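Uncharacterized protein (Escherichia coli O157:H7, PDB 4ZV9) is of unknown function but belongs to the dienelactone hydrolase family of alpha/beta-hydrolases, and so is probably a hydrolase. Local coordinates at residues A[43-48]-A[68-73]. Residues are numbered along the deposited sequence; the frame is centred on the assembly and turned at random.
Sequences PAVVVV and AGYIAL
Tyr70 lies against Pro43 and Val45 where two parallel strands begin to pair. Its ring carbon CD1 sits 4.0 Å from Pro43 CB, which meets the ring at its edge, near the ring plane. CG of Tyr70 is anti to the carbonyl carbon (chi1 -52°), which swings the ring obliquely across to Pro43. Val45 reaches Tyr70 CB with CG2, at 4.1 Å; its chi1 of 175° sends CG1 anti to the backbone N and leaves CG2 to make this contact. Leu238, the C-terminal residue, touches all three side chains.

Four backbone hydrogen bonds hold the strands together. Ile71 N bonds to Pro43 O at 3.0 Å, and Ile71 O takes Val45 N at 2.8 Å. Val45 O then accepts Leu73 N, and Leu73 O accepts Val47 N. Ala44, Val46, Ile71 and Leu73 point to one face of the sheet, where helix 100-116 packs on Ala44 and Leu73. Val45 and Ala72 point to the other, against Val65 of helix 56-67. That helix links the two strands in a beta-alpha-beta crossover and ends in a Schellman motif at Gly69, whose phi is positive. Main-chain bonds thus fix the register, while apolar side chains pack on both faces of this buried part of the alpha/beta-hydrolase sheet.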
ATOM      1  N   PRO A  43     -15.226   3.433   3.453  1.00 27.36           N
ATOM      2  CA  PRO A  43     -14.251   3.372   2.356  1.00 25.72           C
ATOM      3  C   PRO A  43     -13.156   2.330   2.638  1.00 26.12           C
ATOM      4  O   PRO A  43     -12.940   1.941   3.800  1.00 23.70           O
ATOM      5  CB  PRO A  43     -13.643   4.786   2.325  1.00 30.89           C
ATOM      6  CG  PRO A  43     -14.455   5.617   3.269  1.00 30.89           C
ATOM      7  CD  PRO A  43     -15.099   4.674   4.238  1.00 29.03           C
ATOM      8  N   ALA A  44     -12.468   1.900   1.595  1.00 22.62           N
ATOM      9  CA  ALA A  44     -11.457   0.860   1.712  1.00 23.70           C
ATOM     10  C   ALA A  44     -10.061   1.300   1.246  1.00 24.27           C
ATOM     11  O   ALA A  44      -9.920   2.194   0.423  1.00 25.06           O
ATOM     12  CB  ALA A  44     -11.895  -0.352   0.910  1.00 25.75           C
ATOM     13  N   VAL A  45      -9.044   0.631   1.784  1.00 22.74           N
ATOM     14  CA  VAL A  45      -7.663   0.862   1.406  1.00 23.14           C
ATOM     15  C   VAL A  45      -6.988  -0.474   1.226  1.00 25.89           C
ATOM     16  O   VAL A  45      -7.082  -1.352   2.106  1.00 20.66           O
ATOM     17  CB  VAL A  45      -6.909   1.642   2.483  1.00 26.19           C
ATOM     18  CG1 VAL A  45      -5.437   1.770   2.119  1.00 26.81           C
ATOM     19  CG2 VAL A  45      -7.537   3.010   2.687  1.00 27.31           C
ATOM     20  N   VAL A  46      -6.343  -0.659   0.077  1.00 24.79           N
ATOM     21  CA  VAL A  46      -5.539  -1.850  -0.149  1.00 23.85           C
ATOM     22  C   VAL A  46      -4.125  -1.490   0.338  1.00 23.19           C
ATOM     23  O   VAL A  46      -3.589  -0.440  -0.015  1.00 23.14           O
ATOM     24  CB  VAL A  46      -5.527  -2.277  -1.629  1.00 23.66           C
ATOM     25  CG1 VAL A  46      -4.490  -3.362  -1.893  1.00 23.40           C
ATOM     26  CG2 VAL A  46      -6.912  -2.759  -2.031  1.00 23.74           C
ATOM     27  N   VAL A  47      -3.532  -2.366   1.140  1.00 20.46           N
ATOM     28  CA  VAL A  47      -2.193  -2.159   1.663  1.00 20.59           C
ATOM     29  C   VAL A  47      -1.262  -3.191   1.036  1.00 21.46           C
ATOM     30  O   VAL A  47      -1.464  -4.392   1.196  1.00 20.62           O
ATOM     31  CB  VAL A  47      -2.185  -2.293   3.188  1.00 22.56           C
ATOM     32  CG1 VAL A  47      -0.771  -2.137   3.740  1.00 23.32           C
ATOM     33  CG2 VAL A  47      -3.111  -1.275   3.813  1.00 21.41           C
ATOM     34  N   VAL A  48      -0.239  -2.726   0.334  1.00 22.11           N
ATOM     35  CA  VAL A  48       0.670  -3.613  -0.371  1.00 22.82           C
ATOM     36  C   VAL A  48       1.990  -3.733   0.368  1.00 24.44           C
ATOM     37  O   VAL A  48       2.657  -2.729   0.663  1.00 25.20           O
ATOM     38  CB  VAL A  48       0.961  -3.119  -1.795  1.00 24.50           C
ATOM     39  CG1 VAL A  48       1.778  -4.157  -2.556  1.00 26.04           C
ATOM     40  CG2 VAL A  48      -0.331  -2.804  -2.531  1.00 27.13           C
ATOM     41  N   ALA A  68      -7.820   4.146  11.894  1.00 27.66           N
ATOM     42  CA  ALA A  68      -8.099   5.462  11.329  1.00 30.47           C
ATOM     43  C   ALA A  68      -9.503   5.546  10.717  1.00 28.58           C
ATOM     44  O   ALA A  68      -9.905   6.614  10.272  1.00 31.65           O
ATOM     45  CB  ALA A  68      -7.034   5.842  10.306  1.00 31.03           C
ATOM     46  N   GLY A  69     -10.221   4.420  10.654  1.00 27.30           N
ATOM     47  CA  GLY A  69     -11.607   4.391  10.169  1.00 28.15           C
ATOM     48  C   GLY A  69     -11.880   3.808   8.785  1.00 26.27           C
ATOM     49  O   GLY A  69     -12.957   4.001   8.243  1.00 28.42           O
ATOM     50  N   TYR A  70     -10.943   3.051   8.220  1.00 26.10           N
ATOM     51  CA  TYR A  70     -11.134   2.465   6.881  1.00 24.33           C
ATOM     52  C   TYR A  70     -11.060   0.945   6.903  1.00 25.95           C
ATOM     53  O   TYR A  70     -10.466   0.362   7.822  1.00 24.38           O
ATOM     54  CB  TYR A  70     -10.082   3.004   5.931  1.00 25.65           C
ATOM     55  CG  TYR A  70     -10.016   4.522   5.953  1.00 28.96           C
ATOM     56  CD1 TYR A  70     -10.996   5.278   5.343  1.00 31.94           C
ATOM     57  CD2 TYR A  70      -9.000   5.185   6.635  1.00 31.86           C
ATOM     58  CE1 TYR A  70     -10.960   6.672   5.381  1.00 35.47           C
ATOM     59  CE2 TYR A  70      -8.950   6.570   6.682  1.00 31.73           C
ATOM     60  CZ  TYR A  70      -9.936   7.312   6.051  1.00 34.83           C
ATOM     61  OH  TYR A  70      -9.900   8.695   6.100  1.00 36.02           O
ATOM     62  N   ILE A  71     -11.674   0.296   5.913  1.00 24.88           N
ATOM     63  CA  ILE A  71     -11.531  -1.163   5.772  1.00 24.61           C
ATOM     64  C   ILE A  71     -10.213  -1.375   5.048  1.00 24.47           C
ATOM     65  O   ILE A  71     -10.030  -0.860   3.960  1.00 25.69           O
ATOM     66  CB  ILE A  71     -12.657  -1.816   4.947  1.00 24.10           C
ATOM     67  CG1 ILE A  71     -14.000  -1.601   5.646  1.00 25.74           C
ATOM     68  CG2 ILE A  71     -12.389  -3.316   4.817  1.00 24.14           C
ATOM     69  CD1 ILE A  71     -15.203  -1.962   4.801  1.00 25.81           C
ATOM     70  N   ALA A  72      -9.306  -2.142   5.649  1.00 21.64           N
ATOM     71  CA  ALA A  72      -8.008  -2.387   5.055  1.00 20.37           C
ATOM     72  C   ALA A  72      -7.873  -3.838   4.617  1.00 21.40           C
ATOM     73  O   ALA A  72      -8.272  -4.753   5.342  1.00 22.86           O
ATOM     74  CB  ALA A  72      -6.919  -2.036   6.056  1.00 21.81           C
ATOM     75  N   LEU A  73      -7.338  -4.044   3.420  1.00 20.08           N
ATOM     76  CA  LEU A  73      -7.060  -5.381   2.921  1.00 20.90           C
ATOM     77  C   LEU A  73      -5.604  -5.445   2.491  1.00 22.88           C
ATOM     78  O   LEU A  73      -5.171  -4.661   1.640  1.00 22.92           O
ATOM     79  CB  LEU A  73      -7.953  -5.731   1.752  1.00 20.98           C
ATOM     80  CG  LEU A  73      -7.653  -7.066   1.065  1.00 19.64           C
ATOM     81  CD1 LEU A  73      -7.740  -8.259   2.020  1.00 20.66           C
ATOM     82  CD2 LEU A  73      -8.608  -7.280  -0.088  1.00 20.57           C
TER